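Local coordinates for protein TRNA threonylcarbamoyladenosine dehydratase (Escherichia coli, PDB 4D7A) that catalyses the ATP-dependent dehydration of threonylcarbamoyladenosine at position 37 of tRNAs that read codons beginning with adenine, forming its cyclic derivative, at residues C34-G39 against S123-A128; A56-D61 against R101-D106; N69-I74 against F238-M243; G157-T162 against S206-V211. All coordinates share one frame; numbering follows the deposited sequence.

Contact 1. Residues C34-G39 against S123-A128; sequences CVVGIG and SYVIDA. With AMP (adenosine monophosphate), chain K.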
# COMPACT_ATOMS: atom_id res chain seq x y z
N CYS B 34 -10.63 14.51 -5.66
CA CYS B 34 -11.80 13.93 -5.00
C CYS B 34 -11.65 12.42 -4.96
O CYS B 34 -11.44 11.79 -6.00
CB CYS B 34 -13.07 14.30 -5.77
SG CYS B 34 -14.60 13.72 -4.99
N VAL B 35 -11.80 11.84 -3.77
CA VAL B 35 -11.85 10.38 -3.65
C VAL B 35 -13.27 9.97 -3.28
O VAL B 35 -13.79 10.41 -2.25
CB VAL B 35 -10.89 9.84 -2.58
CG1 VAL B 35 -10.88 8.31 -2.61
CG2 VAL B 35 -9.48 10.37 -2.83
N VAL B 36 -13.89 9.16 -4.13
CA VAL B 36 -15.25 8.70 -3.88
C VAL B 36 -15.23 7.24 -3.41
O VAL B 36 -14.86 6.34 -4.18
CB VAL B 36 -16.16 8.82 -5.11
CG1 VAL B 36 -17.60 8.59 -4.69
CG2 VAL B 36 -16.01 10.20 -5.75
N GLY B 37 -15.62 7.03 -2.16
CA GLY B 37 -15.55 5.72 -1.53
C GLY B 37 -14.26 5.63 -0.73
O GLY B 37 -13.18 5.58 -1.30
N ILE B 38 -14.38 5.60 0.59
CA ILE B 38 -13.20 5.59 1.46
C ILE B 38 -13.09 4.21 2.13
O ILE B 38 -13.04 4.08 3.36
CB ILE B 38 -13.29 6.73 2.52
CG1 ILE B 38 -13.71 8.05 1.86
CG2 ILE B 38 -11.95 6.93 3.25
CD1 ILE B 38 -12.75 8.51 0.74
N GLY B 39 -13.05 3.16 1.30
CA GLY B 39 -13.03 1.80 1.81
C GLY B 39 -11.71 1.09 1.58
O GLY B 39 -10.63 1.68 1.76
N SER B 123 -9.23 18.56 -10.00
CA SER B 123 -8.07 18.19 -10.82
C SER B 123 -8.16 16.74 -11.29
O SER B 123 -7.68 16.38 -12.37
CB SER B 123 -6.78 18.38 -10.02
OG SER B 123 -6.72 19.67 -9.42
N TYR B 124 -8.74 15.90 -10.45
CA TYR B 124 -8.85 14.47 -10.72
C TYR B 124 -9.89 13.87 -9.81
O TYR B 124 -10.07 14.30 -8.67
CB TYR B 124 -7.50 13.73 -10.52
CG TYR B 124 -7.10 12.93 -11.74
CD1 TYR B 124 -7.60 11.64 -11.96
CD2 TYR B 124 -6.23 13.47 -12.68
CE1 TYR B 124 -7.23 10.92 -13.10
CE2 TYR B 124 -5.86 12.76 -13.81
CZ TYR B 124 -6.36 11.49 -14.02
OH TYR B 124 -5.99 10.82 -15.17
N VAL B 125 -10.55 12.82 -10.30
CA VAL B 125 -11.47 12.06 -9.46
C VAL B 125 -10.97 10.64 -9.37
O VAL B 125 -10.61 10.05 -10.40
CB VAL B 125 -12.91 12.09 -10.04
CG1 VAL B 125 -13.85 11.22 -9.18
CG2 VAL B 125 -13.40 13.53 -10.09
N ILE B 126 -10.87 10.11 -8.15
CA ILE B 126 -10.52 8.71 -7.94
C ILE B 126 -11.78 7.97 -7.51
O ILE B 126 -12.33 8.19 -6.41
CB ILE B 126 -9.39 8.56 -6.91
CG1 ILE B 126 -8.13 9.27 -7.45
CG2 ILE B 126 -9.09 7.06 -6.64
CD1 ILE B 126 -6.94 9.20 -6.54
N ASP B 127 -12.25 7.10 -8.40
CA ASP B 127 -13.49 6.36 -8.15
C ASP B 127 -13.16 5.04 -7.48
O ASP B 127 -12.63 4.12 -8.11
CB ASP B 127 -14.24 6.10 -9.46
CG ASP B 127 -15.23 4.96 -9.33
OD1 ASP B 127 -15.82 4.83 -8.24
OD2 ASP B 127 -15.39 4.19 -10.30
N ALA B 128 -13.50 4.94 -6.20
CA ALA B 128 -13.24 3.73 -5.42
C ALA B 128 -14.54 3.21 -4.84
O ALA B 128 -14.59 2.75 -3.69
CB ALA B 128 -12.23 4.01 -4.31
P AMP K . -14.93 -2.00 0.40
O1P AMP K . -13.48 -2.24 0.72
O2P AMP K . -15.85 -2.55 1.47
O3P AMP K . -15.35 -2.46 -0.99
O5' AMP K . -15.12 -0.41 0.41
C5' AMP K . -16.13 0.25 -0.39
C4' AMP K . -16.40 1.67 0.07
O4' AMP K . -17.09 2.44 -0.98
C3' AMP K . -17.28 1.79 1.33
O3' AMP K . -16.68 2.70 2.26
C2' AMP K . -18.59 2.40 0.79
O2' AMP K . -19.32 3.18 1.71
C1' AMP K . -18.08 3.24 -0.38
N9 AMP K . -19.15 3.60 -1.32
C8 AMP K . -20.02 2.73 -1.85
N7 AMP K . -20.94 3.34 -2.65
C5 AMP K . -20.67 4.66 -2.62
C6 AMP K . -21.25 5.87 -3.24
N6 AMP K . -22.32 5.80 -4.06
N1 AMP K . -20.69 7.07 -2.98
C2 AMP K . -19.63 7.16 -2.14
N3 AMP K . -19.04 6.11 -1.54
C4 AMP K . -19.50 4.84 -1.73
O HOH W 1 -12.98 2.28 -1.45
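Cys34 and Val36 hold Ile126 by both its N-H and its C=O: Ile126 N gives a nearly straight bond to Cys34 O at 2.8 Å, and Val36 N reaches Ile126 O at 2.9 Å. The parallel pairing begins with Cys34 N on Tyr124 O and finishes with Ala128 N on Val36 O, where the angle at the hydrogen falls to 145° as the strands end. Across the pair, Val36 CG2 meets Val125 CG1 at 4.2 Å on the face that also carries Cys34 and Asp127. A chi1 of -169° sets the other methyl of Val36, CG1, opposite its own N and brings it to AMP C2 at 3.6 Å, so one branched residue serves both the sheet and the adenine. Beyond the strands, a water takes the N-H of Gly39 and donates to Ala128 O, bridging the two loops. Glycine suits position 37 because a CB would collide with Ala128 O, and position 39 because a CB would run into AMP O5'. Val35, Val36, Val125 and Ile126 are beta-branched, suited to extended backbone. Farther out, helix 42-51 packs on Val35 and Ile126 and helix 132-144 on Val36 and Asp127, whose buried carboxylate is satisfied by Thr151 and a salt bridge to Lys135. The strand running into a glycine-rich turn beside the nucleotide is the Rossmann-type arrangement expected of the HesA/MoeB/ThiF family.

Contact 2. Residues A56-D61 against R101-D106; sequences AITLID and RVTVVD. With AMP (adenosine monophosphate), chain K.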
# COMPACT_ATOMS: atom_id res chain seq x y z
N ALA B 56 -5.45 19.92 -1.66
CA ALA B 56 -6.87 19.90 -1.31
C ALA B 56 -7.43 18.53 -1.68
O ALA B 56 -7.22 18.04 -2.80
CB ALA B 56 -7.66 21.02 -2.04
N ILE B 57 -8.15 17.94 -0.74
CA ILE B 57 -8.70 16.60 -0.94
C ILE B 57 -10.15 16.60 -0.50
O ILE B 57 -10.46 17.05 0.60
CB ILE B 57 -7.92 15.54 -0.13
CG1 ILE B 57 -6.44 15.51 -0.57
CG2 ILE B 57 -8.57 14.17 -0.31
CD1 ILE B 57 -5.54 14.65 0.33
N THR B 58 -11.04 16.11 -1.35
CA THR B 58 -12.42 15.90 -0.93
C THR B 58 -12.67 14.40 -0.78
O THR B 58 -12.24 13.60 -1.63
CB THR B 58 -13.43 16.50 -1.93
OG1 THR B 58 -13.32 17.93 -1.92
CG2 THR B 58 -14.86 16.12 -1.55
N LEU B 59 -13.33 14.02 0.32
CA LEU B 59 -13.66 12.63 0.60
C LEU B 59 -15.17 12.45 0.60
O LEU B 59 -15.87 13.16 1.33
CB LEU B 59 -13.11 12.18 1.95
CG LEU B 59 -11.63 12.41 2.20
CD1 LEU B 59 -11.28 11.95 3.61
CD2 LEU B 59 -10.79 11.66 1.16
N ILE B 60 -15.66 11.52 -0.21
CA ILE B 60 -17.11 11.28 -0.29
C ILE B 60 -17.47 9.84 0.09
O ILE B 60 -17.12 8.90 -0.60
CB ILE B 60 -17.68 11.59 -1.69
CG1 ILE B 60 -17.23 12.99 -2.15
CG2 ILE B 60 -19.23 11.48 -1.68
CD1 ILE B 60 -17.88 13.49 -3.46
N ASP B 61 -18.18 9.70 1.21
CA ASP B 61 -18.64 8.40 1.71
C ASP B 61 -19.64 8.67 2.83
O ASP B 61 -19.48 9.65 3.55
CB ASP B 61 -17.46 7.56 2.24
CG ASP B 61 -17.73 6.06 2.20
OD1 ASP B 61 -18.89 5.63 2.42
OD2 ASP B 61 -16.76 5.30 1.96
N ARG B 101 -6.20 21.28 2.63
CA ARG B 101 -7.61 21.65 2.75
C ARG B 101 -8.51 20.44 2.50
O ARG B 101 -8.67 20.02 1.35
CB ARG B 101 -7.94 22.79 1.78
CG ARG B 101 -9.40 23.18 1.74
CD ARG B 101 -9.60 24.52 1.02
NE ARG B 101 -9.20 24.49 -0.39
CZ ARG B 101 -9.97 24.04 -1.38
NH1 ARG B 101 -11.18 23.56 -1.12
NH2 ARG B 101 -9.53 24.07 -2.63
N VAL B 102 -9.09 19.89 3.55
CA VAL B 102 -9.87 18.66 3.43
C VAL B 102 -11.37 18.92 3.55
O VAL B 102 -11.83 19.54 4.49
CB VAL B 102 -9.47 17.62 4.48
CG1 VAL B 102 -10.19 16.32 4.22
CG2 VAL B 102 -7.97 17.43 4.49
N THR B 103 -12.11 18.42 2.58
CA THR B 103 -13.55 18.57 2.59
C THR B 103 -14.18 17.19 2.73
O THR B 103 -13.78 16.24 2.04
CB THR B 103 -14.05 19.26 1.30
OG1 THR B 103 -13.37 20.52 1.14
CG2 THR B 103 -15.55 19.50 1.36
N VAL B 104 -15.15 17.07 3.61
CA VAL B 104 -15.87 15.82 3.75
C VAL B 104 -17.28 15.98 3.20
O VAL B 104 -17.98 16.91 3.57
CB VAL B 104 -15.95 15.36 5.23
CG1 VAL B 104 -16.93 14.21 5.39
CG2 VAL B 104 -14.58 14.96 5.73
N VAL B 105 -17.66 15.08 2.29
CA VAL B 105 -19.04 14.99 1.84
C VAL B 105 -19.63 13.71 2.41
O VAL B 105 -19.30 12.61 1.97
CB VAL B 105 -19.15 14.97 0.31
CG1 VAL B 105 -20.60 14.75 -0.14
CG2 VAL B 105 -18.58 16.25 -0.28
N ASP B 106 -20.51 13.86 3.40
CA ASP B 106 -21.10 12.73 4.09
C ASP B 106 -22.36 12.28 3.33
O ASP B 106 -23.48 12.58 3.73
CB ASP B 106 -21.43 13.11 5.54
CG ASP B 106 -22.04 11.98 6.34
OD1 ASP B 106 -21.73 10.81 6.05
OD2 ASP B 106 -22.82 12.27 7.26
P AMP K . -14.93 -2.00 0.40
O1P AMP K . -13.48 -2.24 0.72
O2P AMP K . -15.85 -2.55 1.47
O3P AMP K . -15.35 -2.46 -0.99
O5' AMP K . -15.12 -0.41 0.41
C5' AMP K . -16.13 0.25 -0.39
C4' AMP K . -16.40 1.67 0.07
O4' AMP K . -17.09 2.44 -0.98
C3' AMP K . -17.28 1.79 1.33
O3' AMP K . -16.68 2.70 2.26
C2' AMP K . -18.59 2.40 0.79
O2' AMP K . -19.32 3.18 1.71
C1' AMP K . -18.08 3.24 -0.38
N9 AMP K . -19.15 3.60 -1.32
C8 AMP K . -20.02 2.73 -1.85
N7 AMP K . -20.94 3.34 -2.65
C5 AMP K . -20.67 4.66 -2.62
C6 AMP K . -21.25 5.87 -3.24
N6 AMP K . -22.32 5.80 -4.06
N1 AMP K . -20.69 7.07 -2.98
C2 AMP K . -19.63 7.16 -2.14
N3 AMP K . -19.04 6.11 -1.54
C4 AMP K . -19.50 4.84 -1.73
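Ile57, Leu59 and Asp61 each offer a backbone N-H to the 101-106 segment, and Thr103 and Val105 return theirs, giving five parallel-sheet bonds. The central ones are short, such as Leu59 N to Thr103 O at 2.8 Å, while Asp61 N to Val105 O stretches to 3.2 Å where the strands end. CA-H...O contacts accompany these bonds, as from Ala56 CA to Arg101 O at 3.2 Å, the oxygen that also accepts Ile57 N. Apolar packing is closest between Ile60 and Val105, which run alongside each other, CG1 of Ile60 on CB of Val105 at 3.7 Å; beta-branched residues suit extended backbone here. Thr58 lies beside Thr103, its OG1 3.6 Å from Thr103 CB and hydrogen-bonded to His32 NE2. At the start of the strand Arg101, its chain bent at chi3 (63°), folds the guanidinium back so that the small Ala56 puts CB over one face near the rim. Asp61 OD2 accepts from AMP O3' at 2.6 Å and from Ile38 N, while OD1 lies 2.6 Å from AMP O2' and takes the amide of Asp63. The chemistry thus passes from a mostly apolar strand pair to a carboxylate facing both ribose hydroxyls, whose negative charge would probably strengthen the bond from O3'.

Contact 3. Residues N69-I74 against F238-M243; sequences NTNRQI and FGAATM. With AMP (adenosine monophosphate), chain K.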
# COMPACT_ATOMS: atom_id res chain seq x y z
N ASN B 69 -13.92 -4.07 8.79
CA ASN B 69 -13.04 -3.31 7.87
C ASN B 69 -11.54 -3.54 8.17
O ASN B 69 -10.69 -3.14 7.39
CB ASN B 69 -13.27 -1.78 7.93
CG ASN B 69 -14.69 -1.34 7.60
OD1 ASN B 69 -15.07 -0.22 7.95
ND2 ASN B 69 -15.48 -2.20 6.94
N THR B 70 -11.24 -4.16 9.31
CA THR B 70 -9.88 -4.19 9.87
C THR B 70 -8.86 -4.85 8.93
O THR B 70 -7.68 -4.47 8.91
CB THR B 70 -9.88 -4.91 11.25
OG1 THR B 70 -10.70 -4.16 12.15
CG2 THR B 70 -8.47 -5.02 11.83
N ASN B 71 -9.32 -5.80 8.11
CA ASN B 71 -8.40 -6.50 7.22
C ASN B 71 -7.90 -5.66 6.04
O ASN B 71 -6.90 -6.01 5.42
CB ASN B 71 -9.04 -7.79 6.66
CG ASN B 71 -10.20 -7.51 5.71
OD1 ASN B 71 -10.99 -6.58 5.93
ND2 ASN B 71 -10.31 -8.31 4.64
N ARG B 72 -8.56 -4.53 5.74
CA ARG B 72 -8.24 -3.85 4.48
C ARG B 72 -8.39 -2.32 4.43
O ARG B 72 -8.24 -1.75 3.35
CB ARG B 72 -9.10 -4.44 3.37
CG ARG B 72 -10.60 -4.09 3.53
CD ARG B 72 -11.48 -5.05 2.75
NE ARG B 72 -12.88 -4.62 2.75
CZ ARG B 72 -13.74 -4.84 3.74
NH1 ARG B 72 -13.35 -5.47 4.85
NH2 ARG B 72 -14.99 -4.41 3.64
N GLN B 73 -8.66 -1.65 5.55
CA GLN B 73 -8.91 -0.20 5.51
C GLN B 73 -8.08 0.53 6.55
O GLN B 73 -8.02 0.12 7.71
CB GLN B 73 -10.42 0.08 5.71
CG GLN B 73 -11.25 -0.76 4.76
CD GLN B 73 -12.74 -0.44 4.72
OE1 GLN B 73 -13.19 0.62 5.16
NE2 GLN B 73 -13.51 -1.37 4.20
N ILE B 74 -7.41 1.61 6.13
CA ILE B 74 -6.37 2.22 6.96
C ILE B 74 -6.96 2.91 8.19
O ILE B 74 -6.27 3.10 9.20
CB ILE B 74 -5.50 3.21 6.13
CG1 ILE B 74 -4.25 3.62 6.91
CG2 ILE B 74 -6.30 4.44 5.75
CD1 ILE B 74 -3.31 4.49 6.09
N PHE B 238 -16.54 -12.37 -1.45
CA PHE B 238 -15.09 -12.49 -1.61
C PHE B 238 -14.38 -11.89 -0.40
O PHE B 238 -14.85 -10.92 0.18
CB PHE B 238 -14.64 -11.78 -2.91
CG PHE B 238 -15.10 -12.48 -4.17
CD1 PHE B 238 -14.42 -13.59 -4.66
CD2 PHE B 238 -16.21 -12.02 -4.87
CE1 PHE B 238 -14.85 -14.25 -5.81
CE2 PHE B 238 -16.63 -12.67 -6.03
CZ PHE B 238 -15.95 -13.78 -6.50
N GLY B 239 -13.24 -12.49 -0.03
CA GLY B 239 -12.35 -11.93 0.97
C GLY B 239 -11.48 -10.86 0.37
O GLY B 239 -11.59 -10.55 -0.81
N ALA B 240 -10.59 -10.28 1.18
CA ALA B 240 -9.71 -9.23 0.70
C ALA B 240 -8.46 -9.15 1.57
O ALA B 240 -8.44 -9.62 2.70
CB ALA B 240 -10.42 -7.88 0.70
N ALA B 241 -7.41 -8.54 1.02
CA ALA B 241 -6.19 -8.29 1.79
C ALA B 241 -5.68 -6.88 1.56
O ALA B 241 -5.72 -6.38 0.43
CB ALA B 241 -5.12 -9.32 1.42
N THR B 242 -5.18 -6.26 2.62
CA THR B 242 -4.57 -4.93 2.54
C THR B 242 -3.53 -4.85 1.43
O THR B 242 -3.52 -3.88 0.66
CB THR B 242 -3.90 -4.55 3.89
OG1 THR B 242 -4.92 -4.29 4.86
CG2 THR B 242 -3.04 -3.31 3.74
N MET B 243 -2.68 -5.88 1.33
CA MET B 243 -1.57 -5.83 0.38
C MET B 243 -2.07 -5.62 -1.04
O MET B 243 -1.39 -4.99 -1.85
CB MET B 243 -0.71 -7.11 0.44
CG MET B 243 -0.01 -7.33 1.78
SD MET B 243 -1.12 -8.03 3.02
CE MET B 243 -1.30 -9.72 2.43
P AMP K . -14.93 -2.00 0.40
O1P AMP K . -13.48 -2.24 0.72
O2P AMP K . -15.85 -2.55 1.47
O3P AMP K . -15.35 -2.46 -0.99
O5' AMP K . -15.12 -0.41 0.41
C5' AMP K . -16.13 0.25 -0.39
C4' AMP K . -16.40 1.67 0.07
O4' AMP K . -17.09 2.44 -0.98
C3' AMP K . -17.28 1.79 1.33
O3' AMP K . -16.68 2.70 2.26
C2' AMP K . -18.59 2.40 0.79
O2' AMP K . -19.32 3.18 1.71
C1' AMP K . -18.08 3.24 -0.38
N9 AMP K . -19.15 3.60 -1.32
C8 AMP K . -20.02 2.73 -1.85
N7 AMP K . -20.94 3.34 -2.65
C5 AMP K . -20.67 4.66 -2.62
C6 AMP K . -21.25 5.87 -3.24
N6 AMP K . -22.32 5.80 -4.06
N1 AMP K . -20.69 7.07 -2.98
C2 AMP K . -19.63 7.16 -2.14
N3 AMP K . -19.04 6.11 -1.54
C4 AMP K . -19.50 4.84 -1.73
O HOH W 2 -4.90 -7.98 4.95
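Asn71 and Arg72 meet Ala240 and Thr242 at the start of helix 242-266. Segment 69-74 turns back on itself, Arg72 N bonding to Asn69 O, and its next residues pass that helix start, with Ala241 at the N-cap position. The nearest CA atoms, those of Arg72 and Thr242, are 4.3 Å apart. Thr242 OG1 donates to Asn71 O at 2.7 Å from above the carbonyl plane, Thr242 N adds a weak bond, and a water links the same two backbone atoms. Threonine suits the place by offering a hydroxyl beside its own N-H. Asn71 works with both ends of its amide. ND2 gives a bent bond to Ala240 O at 3.0 Å, while OD1 receives Arg72 NH1 at 2.8 Å on a lone pair and in the guanidinium plane, which orients that group in the AMP pocket. Arg72 stretches out from CG to NE, laying CD against Ala240 CB at 3.7 Å, and binds the phosphate with NE on AMP O1P at 3.2 Å and NH2 on AMP O2P at 3.0 Å. A leucine in its place would probably leave both phosphate oxygens without these donors and the Asn71 amide held by ND2 alone of the bonds described. Around this buried junction, Trp44 NE1 of helix 42-51 donates to Arg72 O, Thr245 of helix 242-266 lies against Arg72 and Ala240, and Arg51 of the second subunit bonds Thr70 O.

Contact 4. Residues G157-T162 against S206-V211; sequences GQIDPT and STEALV. With NA (sodium ion), chain J.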
# COMPACT_ATOMS: atom_id res chain seq x y z
N GLY B 157 -10.89 -10.88 -3.48
CA GLY B 157 -10.65 -12.17 -4.10
C GLY B 157 -9.30 -12.26 -4.79
O GLY B 157 -9.12 -13.05 -5.71
N GLN B 158 -8.35 -11.42 -4.37
CA GLN B 158 -7.04 -11.38 -5.01
C GLN B 158 -5.94 -11.35 -3.96
O GLN B 158 -6.07 -10.65 -2.96
CB GLN B 158 -6.95 -10.17 -5.95
CG GLN B 158 -7.92 -10.34 -7.14
CD GLN B 158 -8.22 -9.06 -7.84
OE1 GLN B 158 -7.72 -8.80 -8.93
NE2 GLN B 158 -9.10 -8.27 -7.25
N ILE B 159 -4.87 -12.10 -4.20
CA ILE B 159 -3.77 -12.15 -3.24
C ILE B 159 -2.43 -11.61 -3.76
O ILE B 159 -1.49 -11.47 -2.99
CB ILE B 159 -3.52 -13.59 -2.73
CG1 ILE B 159 -3.07 -14.52 -3.86
CG2 ILE B 159 -4.77 -14.15 -2.05
CD1 ILE B 159 -2.60 -15.92 -3.37
N ASP B 160 -2.34 -11.27 -5.04
CA ASP B 160 -1.02 -10.93 -5.63
C ASP B 160 -0.93 -9.48 -6.14
O ASP B 160 -1.38 -9.18 -7.24
CB ASP B 160 -0.73 -11.92 -6.78
CG ASP B 160 0.62 -11.70 -7.45
OD1 ASP B 160 1.41 -10.82 -7.01
OD2 ASP B 160 0.90 -12.43 -8.42
N PRO B 161 -0.31 -8.58 -5.35
CA PRO B 161 -0.22 -7.17 -5.76
C PRO B 161 0.62 -6.92 -7.01
O PRO B 161 0.48 -5.85 -7.60
CB PRO B 161 0.42 -6.47 -4.55
CG PRO B 161 0.39 -7.49 -3.42
CD PRO B 161 0.36 -8.84 -4.06
N THR B 162 1.47 -7.86 -7.41
CA THR B 162 2.34 -7.60 -8.56
C THR B 162 1.59 -7.76 -9.90
O THR B 162 2.17 -7.47 -10.94
CB THR B 162 3.57 -8.55 -8.61
OG1 THR B 162 3.12 -9.90 -8.84
CG2 THR B 162 4.34 -8.51 -7.29
N SER B 206 -6.54 -6.21 -12.17
CA SER B 206 -5.46 -7.19 -12.01
C SER B 206 -5.64 -8.36 -12.97
O SER B 206 -6.77 -8.74 -13.28
CB SER B 206 -5.40 -7.68 -10.58
OG SER B 206 -4.51 -8.78 -10.47
N THR B 207 -4.54 -8.90 -13.48
CA THR B 207 -4.62 -10.09 -14.33
C THR B 207 -4.83 -11.37 -13.52
O THR B 207 -5.02 -12.44 -14.10
CB THR B 207 -3.34 -10.26 -15.18
OG1 THR B 207 -2.20 -10.17 -14.32
CG2 THR B 207 -3.27 -9.18 -16.26
N GLU B 208 -4.79 -11.27 -12.19
CA GLU B 208 -4.89 -12.44 -11.31
C GLU B 208 -6.26 -13.12 -11.38
O GLU B 208 -7.28 -12.45 -11.35
CB GLU B 208 -4.61 -12.05 -9.86
CG GLU B 208 -4.65 -13.22 -8.88
CD GLU B 208 -4.47 -12.81 -7.42
OE1 GLU B 208 -4.17 -11.62 -7.16
OE2 GLU B 208 -4.63 -13.68 -6.53
N ALA B 209 -6.29 -14.45 -11.46
CA ALA B 209 -7.56 -15.15 -11.42
C ALA B 209 -8.18 -15.03 -10.02
O ALA B 209 -7.49 -15.17 -9.01
CB ALA B 209 -7.39 -16.60 -11.80
N LEU B 210 -9.49 -14.82 -9.96
CA LEU B 210 -10.15 -14.60 -8.68
C LEU B 210 -10.11 -15.82 -7.78
O LEU B 210 -10.26 -16.95 -8.24
CB LEU B 210 -11.61 -14.21 -8.87
CG LEU B 210 -11.88 -12.83 -9.42
CD1 LEU B 210 -13.36 -12.60 -9.35
CD2 LEU B 210 -11.11 -11.80 -8.59
N VAL B 211 -9.93 -15.55 -6.49
CA VAL B 211 -9.97 -16.54 -5.42
C VAL B 211 -11.33 -16.44 -4.77
O VAL B 211 -11.66 -15.40 -4.18
CB VAL B 211 -8.86 -16.28 -4.39
CG1 VAL B 211 -8.92 -17.29 -3.24
CG2 VAL B 211 -7.49 -16.27 -5.08
NA NA J . 3.40 -5.51 -11.33
O HOH W 3 -4.06 -9.03 -7.91
O HOH W 4 1.58 -4.35 -10.15
O HOH W 5 1.73 -5.20 -12.97
O HOH W 6 4.16 -4.74 -9.10
O HOH W 7 5.54 -6.68 -11.48
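The potassium site brings these two loops together: Gln158 OE1 and the backbone oxygens of Ser206 and Glu208 bind the ion, and Gln174 O completes the set. Glu208 then reaches across with its carboxylate, its chain extended and CG anti to the backbone N (chi1 -178°). OE2 takes Ile159 N on its syn lone pair at 2.8 Å, almost straight at 176°, while OE1 accepts Asp160 N at 2.8 Å, 34° out of the carboxylate plane. A water joins OE1 to Asp160 O and Ser206 OG. Replacing Glu208 by an alanine removes the carboxylate and is likely to leave the amides of Ile159 and Asp160 without these acceptors. The Gln158 and Glu208 side chains run antiparallel past one another, Gln158 CG resting on Leu210 CD2 at 3.8 Å and NE2 held by Gly154 O. Val211 N bonds to Gly157 O at 2.7 Å; glycine suits this spot, with positive phi and Val211 O close by. Asp160 OD1 accepts both N and OG1 of Thr162. The sodium ion is coordinated by Thr162 O and its counterpart in the second subunit. The ST turn at Ser206 lies at the potassium site, and the Asx turn at Asp160 leads to the sodium between subunits; loop oxygens contribute to both sites.

How the contacts relate
Contacts 1 and 2 belong to the parallel part of one mixed sheet, in which strands 32-36 and 56-60 are neighbours; contact 1 is wholly buried near the chain's centre, contact 2 reaches the sheet's outer strand and is partly exposed. Both rely on regular backbone bonds and branched apolar side chains. Contacts 3 and 4 are made by loops and a helix start, so side-chain amides, a guanidinium and a carboxylate do more of the work, and both touch the second subunit. They meet through Gly239 O and Gly157 N, 2.8 Å apart. Contact 1 lines adenine and sugar of AMP, contact 2 chiefly binds the ribose hydroxyls, contact 3 the phosphate, whereas contact 4, about 13 Å from contact 1 between nearest atoms, serves metal ions.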